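Local atomic coordinates of serine acetyltransferase (Neisseria gonorrhoeae, PDB entry 6WYE), a protein that probably transfers an acetyl group from acetyl-CoA to L-serine, giving O-acetyl-L-serine and CoA in the first step of cysteine biosynthesis from serine. Residues T37-T42 / E122-L127; A95-D99 / I141-L145; V167-A173 / F187-A193; G196-S200 / I221-I227; G228-L234 / I245-V251. One frame throughout, in Å; residues are numbered along the deposited sequence.

Along the chain, interactions 1 and 2 come first and interleave: 95-99 falls between the two halves of interaction 1, and 141-145 follows. Both join helices of the N-terminal part, with centres about 23 Å apart. Interactions 3, 4 and 5 follow in series in the left-handed beta-helix of hexapeptide-repeat transferases, their centres about 14 to 16 Å from one another. Interactions 3 and 5 lie on one five-stranded parallel sheet, while 4 and 5 touch directly, Met226 O probably hydrogen-bonded to Ile245 N and Ile227 packing on Ile233. The two parts meet where interaction 2 touches interaction 3, through a His143 ND1 to Pro171 O hydrogen bond, within one subunit of six.

Interaction 1 (T37-T42 / E122-L127)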
# COMPACT_ATOMS: atom_id res chain seq x y z
N THR A 37 -19.00 27.31 6.71
CA THR A 37 -17.87 27.74 7.52
C THR A 37 -16.74 26.72 7.44
O THR A 37 -15.56 27.09 7.34
CB THR A 37 -18.30 27.92 8.98
OG1 THR A 37 -19.38 28.87 9.04
CG2 THR A 37 -17.14 28.41 9.85
N ILE A 38 -17.08 25.44 7.45
CA ILE A 38 -16.08 24.39 7.33
C ILE A 38 -15.38 24.48 5.98
O ILE A 38 -14.16 24.35 5.88
CB ILE A 38 -16.73 23.02 7.57
CG1 ILE A 38 -16.90 22.78 9.09
CG2 ILE A 38 -15.95 21.88 6.87
CD1 ILE A 38 -17.97 21.73 9.43
N ARG A 39 -16.16 24.76 4.92
CA ARG A 39 -15.57 24.92 3.59
C ARG A 39 -14.60 26.10 3.56
O ARG A 39 -13.52 26.00 2.96
CB ARG A 39 -16.67 25.10 2.54
CG ARG A 39 -17.57 23.88 2.34
CD ARG A 39 -18.48 24.01 1.11
NE ARG A 39 -17.71 24.30 -0.10
CZ ARG A 39 -17.16 23.36 -0.86
NH1 ARG A 39 -17.29 22.08 -0.54
NH2 ARG A 39 -16.46 23.71 -1.94
N GLU A 40 -14.96 27.21 4.22
CA GLU A 40 -14.12 28.41 4.23
C GLU A 40 -12.85 28.18 5.04
O GLU A 40 -11.76 28.62 4.63
CB GLU A 40 -14.90 29.62 4.78
N GLU A 41 -12.96 27.55 6.22
CA GLU A 41 -11.76 27.17 6.97
C GLU A 41 -10.86 26.27 6.13
O GLU A 41 -9.63 26.39 6.15
CB GLU A 41 -12.14 26.43 8.25
CG GLU A 41 -12.99 27.18 9.24
CD GLU A 41 -13.46 26.29 10.39
OE1 GLU A 41 -13.30 25.05 10.30
OE2 GLU A 41 -13.98 26.83 11.38
N THR A 42 -11.47 25.33 5.40
CA THR A 42 -10.67 24.36 4.66
C THR A 42 -9.98 25.02 3.47
O THR A 42 -8.79 24.76 3.22
CB THR A 42 -11.56 23.20 4.21
OG1 THR A 42 -12.08 22.54 5.37
CG2 THR A 42 -10.76 22.20 3.37
N GLU A 122 -11.87 26.13 15.59
CA GLU A 122 -12.35 25.99 14.22
C GLU A 122 -13.13 24.69 14.13
O GLU A 122 -12.74 23.69 14.73
CB GLU A 122 -11.19 26.00 13.21
CG GLU A 122 -10.68 27.40 12.88
CD GLU A 122 -10.02 27.46 11.51
OE1 GLU A 122 -9.37 26.46 11.14
OE2 GLU A 122 -10.13 28.49 10.81
N TYR A 123 -14.23 24.71 13.37
CA TYR A 123 -15.08 23.54 13.33
C TYR A 123 -14.44 22.38 12.56
O TYR A 123 -14.72 21.22 12.86
CB TYR A 123 -16.42 23.90 12.72
CG TYR A 123 -17.18 24.90 13.57
CD1 TYR A 123 -17.97 24.47 14.64
CD2 TYR A 123 -17.08 26.26 13.33
CE1 TYR A 123 -18.67 25.38 15.44
CE2 TYR A 123 -17.77 27.18 14.12
CZ TYR A 123 -18.56 26.74 15.17
OH TYR A 123 -19.24 27.65 15.94
N SER A 124 -13.60 22.67 11.57
CA SER A 124 -13.01 21.59 10.80
C SER A 124 -11.87 20.89 11.54
O SER A 124 -11.42 19.83 11.10
CB SER A 124 -12.53 22.11 9.43
OG SER A 124 -11.58 23.13 9.57
N LEU A 125 -11.39 21.45 12.66
CA LEU A 125 -10.33 20.79 13.41
C LEU A 125 -10.78 19.46 13.98
O LEU A 125 -10.14 18.43 13.68
CB LEU A 125 -9.78 21.74 14.48
CG LEU A 125 -8.86 21.09 15.52
CD1 LEU A 125 -7.59 20.61 14.85
CD2 LEU A 125 -8.54 22.09 16.62
N PRO A 126 -11.87 19.37 14.77
CA PRO A 126 -12.31 18.02 15.18
C PRO A 126 -12.78 17.17 14.02
O PRO A 126 -12.56 15.95 14.04
CB PRO A 126 -13.46 18.29 16.18
CG PRO A 126 -13.89 19.70 15.92
CD PRO A 126 -12.68 20.43 15.40
N LEU A 127 -13.44 17.78 13.03
CA LEU A 127 -13.92 17.03 11.88
C LEU A 127 -12.80 16.21 11.25
O LEU A 127 -12.96 15.03 10.93
CB LEU A 127 -14.55 17.97 10.84
CG LEU A 127 -14.84 17.30 9.49
CD1 LEU A 127 -15.84 16.17 9.65
CD2 LEU A 127 -15.32 18.28 8.43
O HOH W 1 -9.93 22.44 7.33
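Glu41, on helix 34-48, turns its carboxylate to the backbone leading into helix 124-129 and ties together two helices of the all-helical N-terminal part of serine acetyltransferase. The polar core is a fork of two backbone amides. Tyr123 N meets Glu41 OE2 at 2.9 Å and Ser124 N meets Glu41 OE1 at 2.7 Å, each on the syn lone pair, so the carboxylate is held by both oxygens and its rotation is fixed. Ser124 OG adds a third bond to OE1, arriving on the anti side and 24° out of the carboxylate plane. That hydroxyl sits between the backbone N and the carbonyl carbon of its own residue (chi1 60°), which turns it to the same oxygen as the amide. A water bridges Ser124 OG to Thr42 OG1, donating to both. Tyr123 OH is hydrogen-bonded to His26 ND1.

Charge enters through Glu122, whose carboxylate stacks on that of Glu41 with planes 17° apart; their OE2 atoms are 4.2 Å from each other. Such closeness would tend to raise the proton affinity of one of them, although the amides gripping Glu41 probably offset this.

Apolar and aromatic packing flanks the fork. Ile38 CG1 lies against Tyr123 CB at 3.8 Å, and the two side chains cross at about a right angle. The Tyr123 ring receives Glu41 OE2 at its edge and stacks on Tyr114, a residue of the sodium site. Leu66, from helix 66-78, packs on both Ile38 and Leu127, and between these two Ile38 CG2 meets Leu127 CD2 at 4.0 Å.

Interaction 2 (A95-D99 / I141-L145)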
# COMPACT_ATOMS: atom_id res chain seq x y z
N ALA A 95 -25.70 4.64 4.80
CA ALA A 95 -26.14 4.65 6.19
C ALA A 95 -26.53 6.05 6.63
O ALA A 95 -27.54 6.24 7.32
CB ALA A 95 -25.06 4.08 7.10
N LEU A 96 -25.73 7.05 6.26
CA LEU A 96 -26.10 8.42 6.56
C LEU A 96 -27.39 8.81 5.86
O LEU A 96 -28.20 9.56 6.41
CB LEU A 96 -24.97 9.37 6.17
CG LEU A 96 -23.77 9.40 7.12
CD1 LEU A 96 -22.70 10.27 6.54
CD2 LEU A 96 -24.18 9.92 8.47
N GLY A 97 -27.60 8.31 4.63
CA GLY A 97 -28.83 8.60 3.93
C GLY A 97 -30.03 7.86 4.49
O GLY A 97 -31.16 8.35 4.41
N SER A 98 -29.79 6.69 5.09
CA SER A 98 -30.86 5.88 5.68
C SER A 98 -31.31 6.39 7.05
O SER A 98 -32.43 6.10 7.46
CB SER A 98 -30.40 4.42 5.81
N ASP A 99 -30.47 7.15 7.75
CA ASP A 99 -30.75 7.62 9.11
C ASP A 99 -30.28 9.07 9.18
O ASP A 99 -29.16 9.35 9.62
CB ASP A 99 -30.06 6.75 10.15
CG ASP A 99 -30.48 7.07 11.58
OD1 ASP A 99 -31.19 8.08 11.81
OD2 ASP A 99 -30.08 6.31 12.49
N ILE A 141 -22.69 5.28 12.88
CA ILE A 141 -22.92 4.47 11.68
C ILE A 141 -22.87 2.99 12.03
O ILE A 141 -23.73 2.20 11.59
CB ILE A 141 -21.91 4.83 10.58
CG1 ILE A 141 -21.97 6.33 10.28
CG2 ILE A 141 -22.18 4.01 9.33
CD1 ILE A 141 -20.89 6.80 9.32
N ASN A 142 -21.88 2.58 12.83
CA ASN A 142 -21.78 1.18 13.22
C ASN A 142 -23.06 0.70 13.89
O ASN A 142 -23.54 -0.41 13.62
CB ASN A 142 -20.60 0.96 14.16
CG ASN A 142 -19.83 -0.29 13.81
OD1 ASN A 142 -19.74 -0.66 12.64
ND2 ASN A 142 -19.30 -0.97 14.82
N HIS A 143 -23.64 1.54 14.75
CA HIS A 143 -24.88 1.18 15.42
C HIS A 143 -26.01 0.97 14.42
O HIS A 143 -26.78 0.00 14.53
CB HIS A 143 -25.25 2.28 16.43
CG HIS A 143 -26.42 1.94 17.30
ND1 HIS A 143 -26.47 0.79 18.07
CD2 HIS A 143 -27.58 2.59 17.53
CE1 HIS A 143 -27.61 0.76 18.73
NE2 HIS A 143 -28.30 1.84 18.42
N ARG A 144 -26.09 1.83 13.40
CA ARG A 144 -27.09 1.67 12.35
C ARG A 144 -26.89 0.37 11.58
O ARG A 144 -27.86 -0.35 11.29
CB ARG A 144 -27.04 2.89 11.41
CG ARG A 144 -27.79 2.79 10.07
CD ARG A 144 -29.22 2.26 10.18
NE ARG A 144 -30.05 3.07 11.06
CZ ARG A 144 -31.03 2.59 11.83
NH1 ARG A 144 -31.31 1.29 11.81
NH2 ARG A 144 -31.73 3.41 12.60
N LEU A 145 -25.64 0.04 11.23
CA LEU A 145 -25.36 -1.21 10.54
C LEU A 145 -25.77 -2.41 11.39
O LEU A 145 -26.26 -3.42 10.87
CB LEU A 145 -23.87 -1.29 10.19
CG LEU A 145 -23.42 -0.28 9.13
CD1 LEU A 145 -21.93 -0.39 8.87
CD2 LEU A 145 -24.22 -0.51 7.84
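Ala95, in the last turn of helix 85-98, points its methyl group at helix 131-147 and there meets the CG2 branch of Ile141, with 3.6 Å between Ala95 CB and Ile141 CG2. The small side chain lets the backbones come near, and the CA atoms of the pair are 6.4 Å apart. The same methyl also lies 4.2 Å from CG of Arg144, one turn further along the partner helix, so it fits beside both an apolar branch and the aliphatic root of a charged side chain.

Leu96, next in sequence, makes a looser contact: its CG stands 4.5 Å from CD1 of Ile141. Ile141 thus divides its branches, CG2 for Ala95 and the longer CG1-CD1 arm for Leu96. Leu96 also packs on Ile102 and Ser103 of helix 100-116, while Ile141 touches Tyr92. This is helix-to-helix packing within the helical part of the enzyme, apolar where the helices are closest and ionic at the margin.

The chain leaves helical conformation at Asp99, which serves as N-cap of helix 100-116: OD1 accepts from Gln101 N, leaving OD2 to face Arg144. In the resulting salt bridge the hydrogen bond from Arg144 NH2 to Asp99 OD2 is weak, 3.3 Å long with an N-H...O angle of 155°. OD2 comes at the guanidinium edge, but the carboxylate and guanidinium planes are 58° apart, so the two groups do not pair flat. Bends at chi2 and chi3 fold the arginine back toward Asp99, and Arg144 NH1 makes a further salt bridge to Asp148 OD1.

Interaction 3 (V167-A173 / F187-A193)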
# COMPACT_ATOMS: atom_id res chain seq x y z
N VAL A 167 -10.34 3.02 20.67
CA VAL A 167 -11.66 3.19 21.27
C VAL A 167 -12.47 1.93 21.01
O VAL A 167 -12.56 1.47 19.87
CB VAL A 167 -12.39 4.42 20.69
CG1 VAL A 167 -13.84 4.43 21.15
CG2 VAL A 167 -11.70 5.73 21.09
N ASP A 168 -13.06 1.37 22.06
CA ASP A 168 -13.84 0.14 21.93
C ASP A 168 -15.27 0.44 22.34
O ASP A 168 -15.58 0.54 23.53
CB ASP A 168 -13.22 -0.99 22.78
CG ASP A 168 -13.89 -2.33 22.55
OD1 ASP A 168 -15.03 -2.36 22.03
OD2 ASP A 168 -13.29 -3.37 22.89
N ILE A 169 -16.16 0.60 21.36
CA ILE A 169 -17.58 0.80 21.61
C ILE A 169 -18.35 -0.34 20.94
O ILE A 169 -18.27 -0.52 19.72
CB ILE A 169 -18.07 2.16 21.11
CG1 ILE A 169 -17.25 3.30 21.73
CG2 ILE A 169 -19.57 2.34 21.40
CD1 ILE A 169 -17.45 4.64 21.00
N HIS A 170 -19.10 -1.09 21.74
CA HIS A 170 -19.93 -2.16 21.20
C HIS A 170 -20.99 -1.58 20.26
O HIS A 170 -21.59 -0.55 20.58
CB HIS A 170 -20.60 -2.93 22.34
CG HIS A 170 -21.22 -4.22 21.91
ND1 HIS A 170 -22.43 -4.28 21.26
CD2 HIS A 170 -20.77 -5.50 21.99
CE1 HIS A 170 -22.71 -5.55 20.97
NE2 HIS A 170 -21.72 -6.30 21.41
N PRO A 171 -21.26 -2.22 19.12
CA PRO A 171 -22.23 -1.64 18.17
C PRO A 171 -23.61 -1.42 18.76
O PRO A 171 -24.36 -0.57 18.23
CB PRO A 171 -22.28 -2.69 17.04
CG PRO A 171 -21.06 -3.46 17.18
CD PRO A 171 -20.71 -3.49 18.63
N ALA A 172 -23.98 -2.15 19.81
CA ALA A 172 -25.29 -2.00 20.44
C ALA A 172 -25.37 -0.83 21.40
O ALA A 172 -26.48 -0.46 21.81
CB ALA A 172 -25.67 -3.30 21.16
N ALA A 173 -24.25 -0.21 21.77
CA ALA A 173 -24.30 0.94 22.66
C ALA A 173 -25.07 2.08 22.01
O ALA A 173 -25.00 2.29 20.79
CB ALA A 173 -22.88 1.41 23.01
N PHE A 187 -11.09 4.77 25.69
CA PHE A 187 -12.52 4.78 25.97
C PHE A 187 -13.14 3.43 25.64
O PHE A 187 -12.83 2.82 24.61
CB PHE A 187 -13.23 5.88 25.18
CG PHE A 187 -14.72 5.95 25.44
CD1 PHE A 187 -15.20 6.29 26.70
CD2 PHE A 187 -15.63 5.69 24.42
CE1 PHE A 187 -16.57 6.38 26.95
CE2 PHE A 187 -17.01 5.76 24.67
CZ PHE A 187 -17.48 6.11 25.95
N VAL A 188 -14.00 2.95 26.53
CA VAL A 188 -14.67 1.68 26.36
C VAL A 188 -16.13 1.89 26.75
O VAL A 188 -16.40 2.46 27.81
CB VAL A 188 -14.04 0.57 27.23
CG1 VAL A 188 -14.95 -0.64 27.30
CG2 VAL A 188 -12.68 0.16 26.70
N ALA A 189 -17.05 1.45 25.90
CA ALA A 189 -18.47 1.46 26.24
C ALA A 189 -19.05 0.15 25.74
O ALA A 189 -18.90 -0.18 24.56
CB ALA A 189 -19.20 2.66 25.61
N GLY A 190 -19.69 -0.60 26.64
CA GLY A 190 -20.11 -1.96 26.34
C GLY A 190 -21.52 -2.08 25.77
O GLY A 190 -22.22 -1.09 25.54
N GLU A 191 -21.96 -3.33 25.64
CA GLU A 191 -23.10 -3.68 24.78
C GLU A 191 -24.38 -2.95 25.19
O GLU A 191 -25.15 -2.53 24.32
CB GLU A 191 -23.33 -5.20 24.82
CG GLU A 191 -24.64 -5.67 24.14
CD GLU A 191 -24.82 -7.19 24.15
OE1 GLU A 191 -24.16 -7.87 24.96
OE2 GLU A 191 -25.62 -7.72 23.34
N THR A 192 -24.63 -2.82 26.50
CA THR A 192 -25.89 -2.24 26.98
C THR A 192 -25.71 -0.84 27.55
O THR A 192 -26.60 -0.34 28.24
CB THR A 192 -26.52 -3.15 28.04
OG1 THR A 192 -25.69 -3.19 29.21
CG2 THR A 192 -26.70 -4.56 27.51
N ALA A 193 -24.59 -0.19 27.25
CA ALA A 193 -24.37 1.18 27.70
C ALA A 193 -25.30 2.14 26.96
O ALA A 193 -25.59 1.96 25.77
CB ALA A 193 -22.92 1.59 27.47
O HOH W 2 -16.98 -2.39 24.17
O HOH W 3 -27.28 0.09 24.53
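Phe187 and Glu191, the two residues with most surface buried here, pack against the segment 167-173 in different ways. The edge of the Phe187 ring receives Val167 CG1, 3.9 Å from CD2, and Ile169 CD1, which also lies near the ring plane; Ile169 CG1 approaches CE2 obliquely at 3.8 Å.

Glu191 runs alongside His170. Its CB sits over the centre of the imidazole face, a CH-pi contact of 3.7 Å from CB to the His170 ring centroid. CG anti to the Glu191 backbone N (chi1 171°) carries the extended chain on over the ring, while OE1 forms a salt bridge with Arg217, a residue of a hydroxybutanedioate pocket. Pro171 CD takes the opposite ring face, and Ala172 N donates to His170 ND1 close to the ring plane.

Strand 188-189, between Phe187 and Glu191, pairs in parallel with strand 168-169, as successive coils of a left-handed beta-helix do. Asp168 N to Phe187 O (2.9 Å), Ala189 N to Asp168 O and His170 N to Ala189 O form the ladder.

The third residue, His170, begins a type I turn matched by the one at Gly190-Ala193. Asp168 OD1 is hydrogen-bonded to Gln158 NE2 and OD2 to His183 ND1 of the third subunit.

Interaction 4 (G196-S200 / I221-I227)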
# COMPACT_ATOMS: atom_id res chain seq x y z
N GLY A 196 -27.00 9.66 27.22
CA GLY A 196 -27.94 10.71 26.88
C GLY A 196 -27.28 11.79 26.05
O GLY A 196 -26.33 11.54 25.30
N ASN A 197 -27.78 13.02 26.19
CA ASN A 197 -27.35 14.15 25.37
C ASN A 197 -26.45 15.09 26.16
O ASN A 197 -26.50 15.14 27.39
CB ASN A 197 -28.54 14.94 24.83
CG ASN A 197 -29.56 14.05 24.17
OD1 ASN A 197 -29.24 13.31 23.24
ND2 ASN A 197 -30.80 14.10 24.66
N ASN A 198 -25.65 15.86 25.42
CA ASN A 198 -24.81 16.92 25.99
C ASN A 198 -23.94 16.38 27.13
O ASN A 198 -23.95 16.90 28.26
CB ASN A 198 -25.68 18.10 26.44
CG ASN A 198 -26.41 18.74 25.28
OD1 ASN A 198 -25.79 19.09 24.26
ND2 ASN A 198 -27.72 18.87 25.40
N ILE A 199 -23.21 15.31 26.83
CA ILE A 199 -22.31 14.65 27.77
C ILE A 199 -20.87 14.90 27.31
O ILE A 199 -20.59 14.95 26.11
CB ILE A 199 -22.64 13.15 27.87
CG1 ILE A 199 -24.04 12.97 28.47
CG2 ILE A 199 -21.59 12.37 28.70
CD1 ILE A 199 -24.62 11.57 28.32
N SER A 200 -19.97 15.06 28.28
CA SER A 200 -18.56 15.29 28.00
C SER A 200 -17.75 14.19 28.66
O SER A 200 -17.89 13.95 29.87
CB SER A 200 -18.11 16.66 28.54
OG SER A 200 -18.61 17.73 27.75
N ILE A 221 -26.12 6.84 31.29
CA ILE A 221 -25.63 8.16 31.66
C ILE A 221 -26.68 9.20 31.24
O ILE A 221 -27.08 9.25 30.07
CB ILE A 221 -24.27 8.47 31.00
CG1 ILE A 221 -23.30 7.29 31.17
CG2 ILE A 221 -23.71 9.78 31.54
CD1 ILE A 221 -22.80 7.07 32.58
N GLY A 222 -27.09 10.05 32.20
CA GLY A 222 -28.06 11.09 31.91
C GLY A 222 -27.46 12.32 31.24
O GLY A 222 -26.24 12.49 31.16
N ASP A 223 -28.35 13.19 30.76
CA ASP A 223 -27.94 14.43 30.09
C ASP A 223 -27.05 15.28 30.98
O ASP A 223 -27.19 15.29 32.21
CB ASP A 223 -29.16 15.26 29.68
CG ASP A 223 -30.09 14.55 28.70
OD1 ASP A 223 -29.86 13.36 28.37
OD2 ASP A 223 -31.07 15.18 28.27
N GLY A 224 -26.14 16.02 30.35
CA GLY A 224 -25.33 17.03 31.01
C GLY A 224 -24.14 16.54 31.80
O GLY A 224 -23.43 17.37 32.39
N VAL A 225 -23.92 15.23 31.88
CA VAL A 225 -22.85 14.67 32.72
C VAL A 225 -21.47 15.01 32.16
O VAL A 225 -21.26 15.10 30.94
CB VAL A 225 -23.04 13.15 32.87
CG1 VAL A 225 -21.82 12.50 33.54
CG2 VAL A 225 -24.32 12.86 33.68
N MET A 226 -20.52 15.19 33.07
CA MET A 226 -19.11 15.24 32.72
C MET A 226 -18.40 14.07 33.40
O MET A 226 -18.61 13.83 34.60
CB MET A 226 -18.50 16.57 33.15
CG MET A 226 -17.17 16.85 32.50
SD MET A 226 -15.84 16.03 33.38
CE MET A 226 -15.48 17.27 34.63
N ILE A 227 -17.57 13.35 32.65
CA ILE A 227 -16.79 12.23 33.17
C ILE A 227 -15.32 12.52 32.93
O ILE A 227 -14.89 12.64 31.77
CB ILE A 227 -17.18 10.89 32.53
CG1 ILE A 227 -18.70 10.71 32.45
CG2 ILE A 227 -16.52 9.73 33.29
CD1 ILE A 227 -19.10 9.41 31.79
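Backbone hydrogen bonds carry most of the contact between Gly196-Ser200 and Ile221-Ile227, which belong to neighbouring coils of the left-handed beta-helix. Ser200 N to Val225 O (3.0 Å) and Ile227 N to Ser200 O (2.9 Å) hold a parallel bridge between Ser200 and Met226. At the other end of the pair Gly196 N gives its hydrogen to Ile221 O, and at the corner Gly224 N reaches Asn197 O.

One further bond uses a side chain. Asp223 OD1 takes Asn197 N at 3.0 Å with an almost straight N-H...O angle of 175°, but the donor stands above the carboxylate plane, 64° out of it. CG lies beside the Asp223 backbone N (chi1 -61°), which brings OD1 in front of the Asn197 N-H. The absence of a side chain at Gly196 leaves room for OD1. Asn197 runs side by side with Asp223, yet its own OD1 turns to Tyr177 N.

Apolar contact gathers at Ile199. Its CD1 meets Ile221 CG2 at 3.8 Å. Ile199 CD1 also comes 3.4 Å from Gly222 O. Ile221 and Ile227 in turn pack on Ile233, so this inner layer continues to strand 232-234.

CA-H...O contacts supplement the ladder, among them Gly224 CA to Asn198 O at 3.1 Å, at a type II turn where the positive phi of Gly224 suits glycine. The chemistry implies a corner whose register is set by peptide groups, with a carboxylate taking the amide N-H of Asn197 and isoleucines filling the interior.

Interaction 5 (G228-L234 / I245-V251); sequences GANASIL and IGAGSVV
Ile233 and Ile245 meet inside the left-handed beta-helix, where Gly228-Leu234 and Ile245-Val251 form parts of successive coils built from hexapeptide repeats. Followed outward, the Ile233 side chain leaves strand 232-234 at CB toward the interior. Its CG2 branch, anti to the backbone N, lies 4.1 Å from CB of Val251, its partner in the parallel bridge. CG1, beside that nitrogen (chi1 -49°), comes 4.2 Å from Val251 CG2, and the two side chains run alongside each other in the same direction. The extended tip, CD1, crosses to Ile245 and stands 4.1 Å from its CG1. Ile245 in turn sends CG2 to the methyl of Ala231, completing an apolar cluster to which Ile239 adds from strand 238-239.

Around this core the backbones are laced by Ser232 N to Ser249 O, Val251 N to Ser232 O (2.7 Å) and Leu234 N to Val251 O. Two type II turns, Gly228-Ala231 and Gly246-Ser249, nest at the corner: Gly228 N donates to Ile245 O, and the lack of a side chain on Gly228 lets Ala247 fit close. On the outer side Leu234 packs on Ala247 of the third subunit. Within the second turn Gly246 O accepts twice from Ser249 on one face of its plane, from N and, at 2.7 Å, from OG, which stands above the carbonyl plane.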
# COMPACT_ATOMS: atom_id res chain seq x y z
N GLY A 228 -14.54 12.61 34.02
CA GLY A 228 -13.13 12.94 33.93
C GLY A 228 -12.26 11.76 33.50
O GLY A 228 -12.70 10.61 33.48
N ALA A 229 -10.99 12.07 33.22
CA ALA A 229 -10.07 11.09 32.64
C ALA A 229 -9.91 9.84 33.50
O ALA A 229 -9.79 9.91 34.73
CB ALA A 229 -8.70 11.74 32.41
N ASN A 230 -9.93 8.68 32.83
CA ASN A 230 -9.66 7.37 33.41
C ASN A 230 -10.63 6.99 34.52
O ASN A 230 -10.31 6.14 35.36
CB ASN A 230 -8.21 7.26 33.90
CG ASN A 230 -7.30 6.66 32.84
OD1 ASN A 230 -7.74 5.83 32.04
ND2 ASN A 230 -6.05 7.08 32.82
N ALA A 231 -11.81 7.60 34.57
CA ALA A 231 -12.86 7.13 35.46
C ALA A 231 -13.45 5.83 34.92
O ALA A 231 -13.46 5.59 33.70
CB ALA A 231 -13.97 8.18 35.59
N SER A 232 -13.94 4.99 35.84
CA SER A 232 -14.62 3.75 35.49
C SER A 232 -16.01 3.72 36.10
O SER A 232 -16.18 3.98 37.30
CB SER A 232 -13.84 2.53 35.98
OG SER A 232 -12.62 2.41 35.28
N ILE A 233 -17.00 3.39 35.28
CA ILE A 233 -18.39 3.28 35.72
C ILE A 233 -18.84 1.89 35.34
O ILE A 233 -18.88 1.56 34.14
CB ILE A 233 -19.26 4.37 35.08
CG1 ILE A 233 -18.59 5.74 35.25
CG2 ILE A 233 -20.65 4.39 35.70
CD1 ILE A 233 -19.37 6.90 34.66
N LEU A 234 -19.12 1.05 36.34
CA LEU A 234 -19.26 -0.39 36.15
C LEU A 234 -20.63 -0.89 36.61
O LEU A 234 -21.10 -0.54 37.69
CB LEU A 234 -18.16 -1.13 36.93
CG LEU A 234 -16.73 -0.67 36.62
CD1 LEU A 234 -15.72 -1.45 37.43
CD2 LEU A 234 -16.47 -0.82 35.12
N ILE A 245 -18.54 13.07 37.36
CA ILE A 245 -17.67 11.98 37.81
C ILE A 245 -16.24 12.48 37.71
O ILE A 245 -15.74 12.72 36.60
CB ILE A 245 -17.88 10.72 36.96
CG1 ILE A 245 -19.37 10.46 36.72
CG2 ILE A 245 -17.14 9.52 37.58
CD1 ILE A 245 -20.17 10.10 37.98
N GLY A 246 -15.59 12.66 38.85
CA GLY A 246 -14.24 13.19 38.84
C GLY A 246 -13.27 12.22 38.19
O GLY A 246 -13.51 11.01 38.15
N ALA A 247 -12.18 12.76 37.65
CA ALA A 247 -11.16 11.92 37.04
C ALA A 247 -10.71 10.83 38.00
O ALA A 247 -10.56 11.05 39.21
CB ALA A 247 -9.96 12.77 36.60
N GLY A 248 -10.51 9.62 37.47
CA GLY A 248 -10.02 8.52 38.27
C GLY A 248 -11.02 7.86 39.21
O GLY A 248 -10.62 6.94 39.94
N SER A 249 -12.28 8.27 39.21
CA SER A 249 -13.25 7.62 40.09
C SER A 249 -13.59 6.22 39.58
O SER A 249 -13.52 5.93 38.39
CB SER A 249 -14.54 8.44 40.20
OG SER A 249 -14.28 9.82 40.46
N VAL A 250 -13.98 5.35 40.51
CA VAL A 250 -14.56 4.06 40.16
C VAL A 250 -15.96 4.03 40.75
O VAL A 250 -16.12 3.98 41.98
CB VAL A 250 -13.71 2.88 40.66
CG1 VAL A 250 -14.41 1.58 40.36
CG2 VAL A 250 -12.35 2.90 39.97
N VAL A 251 -16.97 4.08 39.88
CA VAL A 251 -18.37 4.20 40.28
C VAL A 251 -19.03 2.85 40.12
O VAL A 251 -19.05 2.29 39.01
CB VAL A 251 -19.09 5.26 39.44
CG1 VAL A 251 -20.48 5.52 40.01
CG2 VAL A 251 -18.27 6.55 39.34